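Local coordinates for periplasmic binding protein/LacI transcriptional regulator (Burkholderia graminis C4D1M, PDB 5HQJ), which probably serves as the solute-binding component of a sugar ABC transporter, and is bound here to D-arabinose in its pyranose form, at residues Val33-Val37 and Ile90-Glu94; Val112-Asp116 and Arg124-Gly129; Glu242-Asp248 and Ile261-Gln267. All blocks are in the same frame, centred on the assembly; numbering follows the deposited sequence.

Interactions 1, 2 and 3 follow one another along the chain. Interactions 1 and 2 lie in the same parallel sheet, whose strand order includes 30-34, 87-90, 111-115 and 127-129. Their centres are about 11 Å apart, and they touch where S91 and I34 meet D116 and Y115. Interaction 3 belongs to the other sheet, on strands 242-246 and 263-266. Its centre is about 22 Å from that of interaction 1 and about 25 Å from that of interaction 2. The two sheets match the two lobes of a type I periplasmic binding protein. D-arabinose lies between them and is hydrogen-bonded from all three contacts, consistent with a sugar held between closed lobes.

Interaction 1. Residues Val33-Val37 and Ile90-Glu94; sequences VIPKV and ISVNE. With 64K (alpha-D-arabinopyranose), chain B.
The side-chain amide of N93 turns one face to the aliphatic chain of K36, which crosses it obliquely. K36 CG lies over that face, 3.7 Å from N93 CG. At one edge, N93 ND2 donates to the backbone oxygen K36 O at 2.8 Å, and this acceptor sits close to the amide plane. The donor is tilted 19° out of the K36 carbonyl plane. N93 OD1 takes a water proton at 2.9 Å. The same water donates to N93 O and accepts from K36 NZ, so it ties the lysine end to the loop. K36 is extended beyond CG, with chi2 to chi4 all near 180°, and this carries NZ to the sugar. K36 NZ donates only weakly to O1 of arabinose, at 3.2 Å. The stronger partner of K36 NZ is N164 OD1.

Behind this pocket wall, strands 30-34 and 87-90 run parallel in the sheet of one lobe of the type I periplasmic binding fold. I34 and I90 form a parallel bridge, with I34 CB 3.9 Å from I90 CG1 on the same side of the sheet. S91 N donates to I34 O at 3.0 Å in a nearly straight bond. Past the strand ends, S91 OG packs 3.5 Å from K36 CG. That hydroxyl is hydrogen-bonded to D116 OD2, and F42 of helix 42-56 touches both K36 and S91.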
loop_
_atom_site.group_PDB
_atom_site.type_symbol
_atom_site.label_atom_id
_atom_site.label_comp_id
_atom_site.label_asym_id
_atom_site.label_seq_id
_atom_site.Cartn_x
_atom_site.Cartn_y
_atom_site.Cartn_z
ATOM N N VAL A 33 -3.175 -15.774 -4.416
ATOM C CA VAL A 33 -3.012 -14.354 -4.138
ATOM C C VAL A 33 -1.610 -14.075 -3.627
ATOM O O VAL A 33 -1.107 -14.783 -2.742
ATOM C CB VAL A 33 -4.057 -13.866 -3.128
ATOM C CG1 VAL A 33 -3.965 -12.367 -2.984
ATOM C CG2 VAL A 33 -5.452 -14.236 -3.576
ATOM N N ILE A 34 -0.987 -13.048 -4.200
ATOM C CA ILE A 34 0.434 -12.752 -4.004
ATOM C C ILE A 34 0.603 -11.365 -3.438
ATOM O O ILE A 34 0.231 -10.381 -4.112
ATOM C CB ILE A 34 1.228 -12.818 -5.360
ATOM C CG1 ILE A 34 0.977 -14.158 -6.052
ATOM C CG2 ILE A 34 2.744 -12.562 -5.148
ATOM C CD1 ILE A 34 1.462 -14.230 -7.490
ATOM N N PRO A 35 1.142 -11.259 -2.216
ATOM C CA PRO A 35 1.495 -9.928 -1.724
ATOM C C PRO A 35 2.827 -9.456 -2.289
ATOM O O PRO A 35 3.475 -10.218 -3.016
ATOM C CB PRO A 35 1.594 -10.147 -0.210
ATOM C CG PRO A 35 2.148 -11.529 -0.111
ATOM C CD PRO A 35 1.395 -12.287 -1.175
ATOM N N LYS A 36 3.240 -8.251 -1.926
ATOM C CA LYS A 36 4.560 -7.771 -2.345
ATOM C C LYS A 36 5.632 -8.603 -1.639
ATOM O O LYS A 36 6.721 -8.804 -2.177
ATOM C CB LYS A 36 4.743 -6.282 -2.031
ATOM C CG LYS A 36 4.039 -5.311 -3.034
ATOM C CD LYS A 36 4.338 -3.840 -2.687
ATOM C CE LYS A 36 3.597 -2.848 -3.593
ATOM N NZ LYS A 36 4.075 -1.455 -3.371
ATOM N N VAL A 37 5.300 -9.060 -0.430
ATOM C CA VAL A 37 6.200 -9.842 0.428
ATOM C C VAL A 37 5.474 -10.059 1.743
ATOM O O VAL A 37 4.439 -9.449 1.971
ATOM C CB VAL A 37 7.541 -9.139 0.747
ATOM C CG1 VAL A 37 8.703 -9.586 -0.185
ATOM C CG2 VAL A 37 7.374 -7.601 0.816
ATOM N N ILE A 90 -2.356 -10.341 -7.812
ATOM C CA ILE A 90 -1.038 -9.936 -7.377
ATOM C C ILE A 90 -0.965 -8.440 -7.072
ATOM O O ILE A 90 -1.521 -7.600 -7.780
ATOM C CB ILE A 90 0.026 -10.330 -8.444
ATOM C CG1 ILE A 90 1.425 -9.914 -7.974
ATOM C CG2 ILE A 90 -0.323 -9.744 -9.828
ATOM C CD1 ILE A 90 2.568 -10.319 -8.904
ATOM N N SER A 91 -0.294 -8.127 -5.972
ATOM C CA SER A 91 0.227 -6.787 -5.713
ATOM C C SER A 91 1.693 -6.702 -6.188
ATOM O O SER A 91 2.559 -7.440 -5.692
ATOM C CB SER A 91 0.133 -6.474 -4.221
ATOM O OG SER A 91 0.653 -5.196 -3.957
ATOM N N VAL A 92 1.970 -5.799 -7.130
ATOM C CA VAL A 92 3.253 -5.771 -7.858
ATOM C C VAL A 92 4.291 -4.818 -7.269
ATOM O O VAL A 92 4.032 -3.643 -7.051
ATOM C CB VAL A 92 3.009 -5.372 -9.319
ATOM C CG1 VAL A 92 4.280 -5.433 -10.113
ATOM C CG2 VAL A 92 1.974 -6.292 -9.926
ATOM N N ASN A 93 5.493 -5.337 -7.034
ATOM C CA ASN A 93 6.551 -4.500 -6.492
ATOM C C ASN A 93 7.101 -3.516 -7.520
ATOM O O ASN A 93 7.316 -2.345 -7.212
ATOM C CB ASN A 93 7.680 -5.363 -5.937
ATOM C CG ASN A 93 7.468 -5.732 -4.463
ATOM O OD1 ASN A 93 7.315 -4.859 -3.593
ATOM N ND2 ASN A 93 7.479 -6.999 -4.192
ATOM N N GLU A 94 7.285 -4.003 -8.737
ATOM C CA GLU A 94 7.788 -3.184 -9.840
ATOM C C GLU A 94 7.100 -3.624 -11.159
ATOM O O GLU A 94 7.210 -4.779 -11.565
ATOM C CB GLU A 94 9.316 -3.300 -9.910
ATOM C CG GLU A 94 10.011 -2.200 -10.732
ATOM C CD GLU A 94 9.750 -2.363 -12.203
ATOM O OE1 GLU A 94 9.458 -1.347 -12.867
ATOM O OE2 GLU A 94 9.818 -3.521 -12.674
HETATM O O2 64K B . -0.349 0.023 -0.138
HETATM C C2 64K B . 1.001 -0.197 0.395
HETATM C C3 64K B . 0.922 -0.056 1.881
HETATM O O3 64K B . 0.813 1.313 2.201
HETATM C C4 64K B . 2.188 -0.552 2.573
HETATM O O4 64K B . 3.319 0.295 2.298
HETATM C C5 64K B . 2.516 -1.895 2.100
HETATM O O5 64K B . 2.786 -1.838 0.677
HETATM C C1 64K B . 1.475 -1.574 0.023
HETATM O O1 64K B . 1.654 -1.622 -1.340
HETATM O O HOH W 1 6.740 -2.196 -4.555
#

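Interaction 2. Residues Val112-Asp116 and Arg124-Gly129; sequences VLTYD and RSMYIG. With 64K (alpha-D-arabinopyranose), chain B.
T114 OG1 sits between its own backbone N and carbonyl carbon (chi1 56°), which places the hydroxyl beside Y127. The Y127 ring swings anti to the backbone N (chi1 164°) and lies along the end of strand 111-115. T114 OG1 therefore meets the ring at its edge, 3.7 Å from Y127 CD1. D116 C lies near the ring plane too, at 3.8 Å from Y127 CE1. One face of the ring is lined near its rim by the backbone N of G129. The phenol is held by T130 O, and the T114 hydroxyl by D118 OD1.

R124 bends at chi2 and passes T114 at about a right angle, with CG near T114 OG1 and CG2. Its guanidinium makes a salt bridge to D118, so this aspartate serves both side chains.

Strands 111-115 and 127-129 are neighbouring parallel strands in the same lobe as strands 30-34 and 87-90. T114 N bonds to M126 O, I128 N to T114 O, and D116 N to I128 O at 2.9 Å. At the start of the pairing, V112 O takes S125 N at 2.8 Å. On the sheet face opposite T114 and Y127, L113 CD1 meets I128 CD1 at 4.1 Å, and L113 CB packs against CG of selenomethionine M126. L280 of helix 269-284 touches L113.

Just past its strand, D116 turns its carboxylate to the sugar and uses both oxygens. Arabinose O2 donates to D116 OD1 at 2.6 Å. Arabinose O1 donates to D116 OD2 at 2.6 Å.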
loop_
_atom_site.group_PDB
_atom_site.type_symbol
_atom_site.label_atom_id
_atom_site.label_comp_id
_atom_site.label_asym_id
_atom_site.label_seq_id
_atom_site.Cartn_x
_atom_site.Cartn_y
_atom_site.Cartn_z
ATOM N N VAL A 112 -6.175 -13.040 -14.568
ATOM C CA VAL A 112 -5.166 -12.306 -13.838
ATOM C C VAL A 112 -5.676 -10.910 -13.532
ATOM O O VAL A 112 -6.174 -10.220 -14.413
ATOM C CB VAL A 112 -3.848 -12.233 -14.629
ATOM C CG1 VAL A 112 -2.819 -11.421 -13.876
ATOM C CG2 VAL A 112 -3.316 -13.646 -14.896
ATOM N N LEU A 113 -5.532 -10.506 -12.279
ATOM C CA LEU A 113 -5.806 -9.140 -11.909
ATOM C C LEU A 113 -4.813 -8.661 -10.866
ATOM O O LEU A 113 -4.071 -9.458 -10.255
ATOM C CB LEU A 113 -7.245 -9.004 -11.396
ATOM C CG LEU A 113 -7.680 -9.706 -10.096
ATOM C CD1 LEU A 113 -7.234 -8.950 -8.837
ATOM C CD2 LEU A 113 -9.211 -9.894 -10.057
ATOM N N THR A 114 -4.785 -7.350 -10.669
ATOM C CA THR A 114 -3.930 -6.765 -9.640
ATOM C C THR A 114 -4.745 -6.137 -8.532
ATOM O O THR A 114 -5.931 -5.843 -8.730
ATOM C CB THR A 114 -2.987 -5.726 -10.246
ATOM O OG1 THR A 114 -3.743 -4.725 -10.945
ATOM C CG2 THR A 114 -2.044 -6.415 -11.211
ATOM N N TYR A 115 -4.100 -5.974 -7.373
ATOM C CA TYR A 115 -4.704 -5.288 -6.212
ATOM C C TYR A 115 -3.577 -4.537 -5.502
ATOM O O TYR A 115 -2.409 -4.922 -5.602
ATOM C CB TYR A 115 -5.449 -6.285 -5.277
ATOM C CG TYR A 115 -4.525 -7.133 -4.456
ATOM C CD1 TYR A 115 -3.887 -8.232 -5.030
ATOM C CD2 TYR A 115 -4.221 -6.810 -3.147
ATOM C CE1 TYR A 115 -2.994 -8.993 -4.316
ATOM C CE2 TYR A 115 -3.314 -7.571 -2.412
ATOM C CZ TYR A 115 -2.709 -8.663 -3.016
ATOM O OH TYR A 115 -1.803 -9.429 -2.337
ATOM N N ASP A 116 -3.943 -3.426 -4.858
ATOM C CA ASP A 116 -3.046 -2.609 -4.044
ATOM C C ASP A 116 -2.010 -1.827 -4.842
ATOM O O ASP A 116 -1.938 -0.609 -4.712
ATOM C CB ASP A 116 -2.343 -3.499 -3.001
ATOM C CG ASP A 116 -1.317 -2.747 -2.217
ATOM O OD1 ASP A 116 -1.645 -1.675 -1.655
ATOM O OD2 ASP A 116 -0.180 -3.222 -2.207
ATOM N N ARG A 124 -3.484 -7.347 -17.308
ATOM C CA ARG A 124 -4.368 -7.769 -16.221
ATOM C C ARG A 124 -5.776 -7.254 -16.509
ATOM O O ARG A 124 -5.943 -6.219 -17.154
ATOM C CB ARG A 124 -3.847 -7.274 -14.866
ATOM C CG ARG A 124 -4.227 -5.853 -14.466
ATOM C CD ARG A 124 -3.653 -4.751 -15.370
ATOM N NE ARG A 124 -4.006 -3.451 -14.805
ATOM C CZ ARG A 124 -5.168 -2.825 -14.993
ATOM N NH1 ARG A 124 -6.114 -3.350 -15.774
ATOM N NH2 ARG A 124 -5.388 -1.658 -14.400
ATOM N N SER A 125 -6.771 -7.999 -16.049
ATOM C CA SER A 125 -8.173 -7.698 -16.330
ATOM C C SER A 125 -8.594 -6.393 -15.684
ATOM O O SER A 125 -9.390 -5.635 -16.223
ATOM C CB SER A 125 -9.081 -8.832 -15.838
ATOM O OG SER A 125 -9.033 -8.999 -14.423
HETATM N N MSE A 126 -8.056 -6.146 -14.503
HETATM C CA MSE A 126 -8.524 -5.047 -13.693
HETATM C C MSE A 126 -7.621 -4.852 -12.484
HETATM O O MSE A 126 -6.876 -5.759 -12.106
HETATM C CB MSE A 126 -9.963 -5.291 -13.237
HETATM C CG MSE A 126 -10.110 -6.458 -12.312
HETATM SE SE MSE A 126 -11.965 -6.883 -11.847
HETATM C CE MSE A 126 -12.229 -5.547 -10.443
ATOM N N TYR A 127 -7.703 -3.647 -11.922
ATOM C CA TYR A 127 -7.031 -3.239 -10.694
ATOM C C TYR A 127 -8.023 -2.927 -9.592
ATOM O O TYR A 127 -8.974 -2.146 -9.785
ATOM C CB TYR A 127 -6.150 -2.013 -10.973
ATOM C CG TYR A 127 -5.689 -1.260 -9.725
ATOM C CD1 TYR A 127 -4.650 -1.733 -8.951
ATOM C CD2 TYR A 127 -6.288 -0.068 -9.342
ATOM C CE1 TYR A 127 -4.241 -1.044 -7.826
ATOM C CE2 TYR A 127 -5.889 0.610 -8.221
ATOM C CZ TYR A 127 -4.850 0.121 -7.466
ATOM O OH TYR A 127 -4.430 0.806 -6.345
ATOM N N ILE A 128 -7.792 -3.540 -8.446
ATOM C CA ILE A 128 -8.539 -3.265 -7.251
ATOM C C ILE A 128 -7.653 -2.587 -6.214
ATOM O O ILE A 128 -6.743 -3.206 -5.658
ATOM C CB ILE A 128 -9.099 -4.563 -6.647
ATOM C CG1 ILE A 128 -9.953 -5.288 -7.695
ATOM C CG2 ILE A 128 -9.864 -4.296 -5.349
ATOM C CD1 ILE A 128 -10.300 -6.712 -7.300
ATOM N N GLY A 129 -7.927 -1.335 -5.902
ATOM C CA GLY A 129 -7.124 -0.692 -4.889
ATOM C C GLY A 129 -7.419 0.773 -4.670
ATOM O O GLY A 129 -8.434 1.317 -5.129
HETATM O O2 64K B . -0.349 0.023 -0.138
HETATM C C2 64K B . 1.001 -0.197 0.395
HETATM C C3 64K B . 0.922 -0.056 1.881
HETATM O O3 64K B . 0.813 1.313 2.201
HETATM C C4 64K B . 2.188 -0.552 2.573
HETATM O O4 64K B . 3.319 0.295 2.298
HETATM C C5 64K B . 2.516 -1.895 2.100
HETATM O O5 64K B . 2.786 -1.838 0.677
HETATM C C1 64K B . 1.475 -1.574 0.023
HETATM O O1 64K B . 1.654 -1.622 -1.340
#

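Interaction 3. Residues Glu242-Asp248 and Ile261-Gln267; sequences EVLAFDD and IQGIMVQ. With 64K (alpha-D-arabinopyranose), chain B.
D247 and Q267 grip arabinose together and are bonded to each other. Sugar O3 donates to D247 OD2 in a very short bond of 2.5 Å. Both residues lie at the C-terminal ends of the parallel strands of a beta-alpha-beta unit, made by strand 242-246, helix 250-258 and strand 263-266 in the second lobe. Q267 NE2 donates to sugar O2 at 2.9 Å, almost straight at 174°. Q267 NE2 also donates to D247 OD1 at 2.9 Å, using the syn lone pair of that oxygen. The carboxylate and amide planes are 20° apart, so the two groups are nearly coplanar. A water also links D247 OD1 to Q267 N, and T130 OG1 bonds to Q267 OE1.

The two strands are neighbours in their sheet. Their ladder runs through A245 N to G263 O, M265 N to A245 O, and D247 N to M265 O. At the far end, Q262 folds back at chi2 (59°) and brings OE1 to V243 N at 2.9 Å, in the carbonyl plane on a lone pair.

F246 lines the sugar pocket, and its ring makes a cation-pi contact with R168. Q267 crosses at its edge, with CG 3.7 Å from F246 CE1. On one face, CB of selenomethionine M265 makes a CH-pi contact 3.9 Å from the F246 ring centroid.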
loop_
_atom_site.group_PDB
_atom_site.type_symbol
_atom_site.label_atom_id
_atom_site.label_comp_id
_atom_site.label_asym_id
_atom_site.label_seq_id
_atom_site.Cartn_x
_atom_site.Cartn_y
_atom_site.Cartn_z
ATOM N N GLU A 242 3.919 18.041 12.522
ATOM C CA GLU A 242 2.733 17.412 12.047
ATOM C C GLU A 242 3.096 16.185 11.215
ATOM O O GLU A 242 3.721 16.316 10.142
ATOM C CB GLU A 242 1.940 18.420 11.219
ATOM C CG GLU A 242 0.506 18.091 11.006
ATOM C CD GLU A 242 -0.358 18.298 12.254
ATOM O OE1 GLU A 242 -0.016 19.117 13.138
ATOM O OE2 GLU A 242 -1.400 17.635 12.325
ATOM N N VAL A 243 2.680 15.018 11.692
ATOM C CA VAL A 243 3.035 13.754 11.085
ATOM C C VAL A 243 1.796 13.050 10.545
ATOM O O VAL A 243 0.848 12.757 11.262
ATOM C CB VAL A 243 3.757 12.819 12.093
ATOM C CG1 VAL A 243 4.088 11.452 11.442
ATOM C CG2 VAL A 243 5.005 13.507 12.665
ATOM N N LEU A 244 1.811 12.778 9.259
ATOM C CA LEU A 244 0.750 12.041 8.578
ATOM C C LEU A 244 1.336 10.748 8.031
ATOM O O LEU A 244 2.397 10.758 7.399
ATOM C CB LEU A 244 0.141 12.873 7.445
ATOM C CG LEU A 244 -0.439 14.230 7.825
ATOM C CD1 LEU A 244 -1.040 14.973 6.594
ATOM C CD2 LEU A 244 -1.556 14.052 8.873
ATOM N N ALA A 245 0.671 9.634 8.284
ATOM C CA ALA A 245 1.240 8.351 7.962
ATOM C C ALA A 245 0.207 7.521 7.228
ATOM O O ALA A 245 -0.934 7.900 7.173
ATOM C CB ALA A 245 1.708 7.629 9.230
ATOM N N PHE A 246 0.660 6.410 6.675
ATOM C CA PHE A 246 -0.170 5.466 5.937
ATOM C C PHE A 246 -0.356 4.160 6.702
ATOM O O PHE A 246 0.553 3.667 7.391
ATOM C CB PHE A 246 0.455 5.187 4.559
ATOM C CG PHE A 246 -0.433 5.528 3.399
ATOM C CD1 PHE A 246 -1.208 4.560 2.804
ATOM C CD2 PHE A 246 -0.508 6.817 2.896
ATOM C CE1 PHE A 246 -2.034 4.882 1.746
ATOM C CE2 PHE A 246 -1.325 7.129 1.822
ATOM C CZ PHE A 246 -2.086 6.165 1.261
ATOM N N ASP A 247 -1.577 3.635 6.585
ATOM C CA ASP A 247 -1.990 2.309 7.064
ATOM C C ASP A 247 -2.203 2.328 8.570
ATOM O O ASP A 247 -2.035 3.366 9.221
ATOM C CB ASP A 247 -0.992 1.253 6.626
ATOM C CG ASP A 247 -0.815 1.214 5.105
ATOM O OD1 ASP A 247 -1.818 1.400 4.348
ATOM O OD2 ASP A 247 0.325 1.025 4.627
ATOM N N ASP A 248 -2.694 1.218 9.110
ATOM C CA ASP A 248 -3.139 1.188 10.511
ATOM C C ASP A 248 -2.481 0.049 11.279
ATOM O O ASP A 248 -3.102 -0.542 12.159
ATOM C CB ASP A 248 -4.678 1.067 10.621
ATOM C CG ASP A 248 -5.181 -0.349 10.359
ATOM O OD1 ASP A 248 -4.540 -1.020 9.529
ATOM O OD2 ASP A 248 -6.201 -0.767 10.963
ATOM N N ILE A 261 1.886 10.731 16.061
ATOM C CA ILE A 261 1.294 10.790 14.731
ATOM C C ILE A 261 -0.021 11.548 14.862
ATOM O O ILE A 261 -0.762 11.324 15.826
ATOM C CB ILE A 261 1.104 9.356 14.173
ATOM C CG1 ILE A 261 2.475 8.652 14.105
ATOM C CG2 ILE A 261 0.370 9.332 12.812
ATOM C CD1 ILE A 261 2.438 7.202 13.694
ATOM N N GLN A 262 -0.301 12.451 13.926
ATOM C CA GLN A 262 -1.491 13.321 13.977
ATOM C C GLN A 262 -2.623 12.851 13.083
ATOM O O GLN A 262 -3.783 13.153 13.335
ATOM C CB GLN A 262 -1.104 14.754 13.608
ATOM C CG GLN A 262 -0.392 15.537 14.705
ATOM C CD GLN A 262 0.885 14.878 15.165
ATOM O OE1 GLN A 262 1.778 14.596 14.367
ATOM N NE2 GLN A 262 0.961 14.580 16.447
ATOM N N GLY A 263 -2.297 12.106 12.040
ATOM C CA GLY A 263 -3.317 11.618 11.129
ATOM C C GLY A 263 -2.805 10.437 10.358
ATOM O O GLY A 263 -1.590 10.348 10.101
ATOM N N ILE A 264 -3.685 9.518 9.992
ATOM C CA ILE A 264 -3.273 8.502 9.065
ATOM C C ILE A 264 -4.265 8.367 7.904
ATOM O O ILE A 264 -5.368 8.955 7.868
ATOM C CB ILE A 264 -3.059 7.157 9.762
ATOM C CG1 ILE A 264 -4.359 6.684 10.424
ATOM C CG2 ILE A 264 -1.931 7.256 10.786
ATOM C CD1 ILE A 264 -4.257 5.384 11.221
HETATM N N MSE A 265 -3.811 7.625 6.917
HETATM C CA MSE A 265 -4.628 7.251 5.768
HETATM C C MSE A 265 -4.783 5.738 5.786
HETATM O O MSE A 265 -3.769 5.048 5.639
HETATM C CB MSE A 265 -3.992 7.715 4.446
HETATM C CG MSE A 265 -3.666 9.193 4.385
HETATM SE SE MSE A 265 -5.312 10.213 4.228
HETATM C CE MSE A 265 -5.756 9.854 2.370
ATOM N N VAL A 266 -6.021 5.240 5.968
ATOM C CA VAL A 266 -6.275 3.817 6.061
ATOM C C VAL A 266 -6.952 3.370 4.789
ATOM O O VAL A 266 -8.011 3.864 4.457
ATOM C CB VAL A 266 -7.105 3.459 7.282
ATOM C CG1 VAL A 266 -7.239 1.933 7.391
ATOM C CG2 VAL A 266 -6.457 4.052 8.547
ATOM N N GLN A 267 -6.312 2.451 4.078
ATOM C CA GLN A 267 -6.839 1.867 2.856
ATOM C C GLN A 267 -7.858 0.787 3.274
ATOM O O GLN A 267 -8.201 0.717 4.443
ATOM C CB GLN A 267 -5.704 1.294 2.008
ATOM C CG GLN A 267 -4.544 2.231 1.772
ATOM C CD GLN A 267 -3.532 1.550 0.912
ATOM O OE1 GLN A 267 -3.777 1.289 -0.253
ATOM N NE2 GLN A 267 -2.367 1.232 1.496
HETATM O O2 64K B . -0.349 0.023 -0.138
HETATM C C2 64K B . 1.001 -0.197 0.395
HETATM C C3 64K B . 0.922 -0.056 1.881
HETATM O O3 64K B . 0.813 1.313 2.201
HETATM C C4 64K B . 2.188 -0.552 2.573
HETATM O O4 64K B . 3.319 0.295 2.298
HETATM C C5 64K B . 2.516 -1.895 2.100
HETATM O O5 64K B . 2.786 -1.838 0.677
HETATM C C1 64K B . 1.475 -1.574 0.023
HETATM O O1 64K B . 1.654 -1.622 -1.340
HETATM O O HOH W 2 -4.277 0.764 5.113
#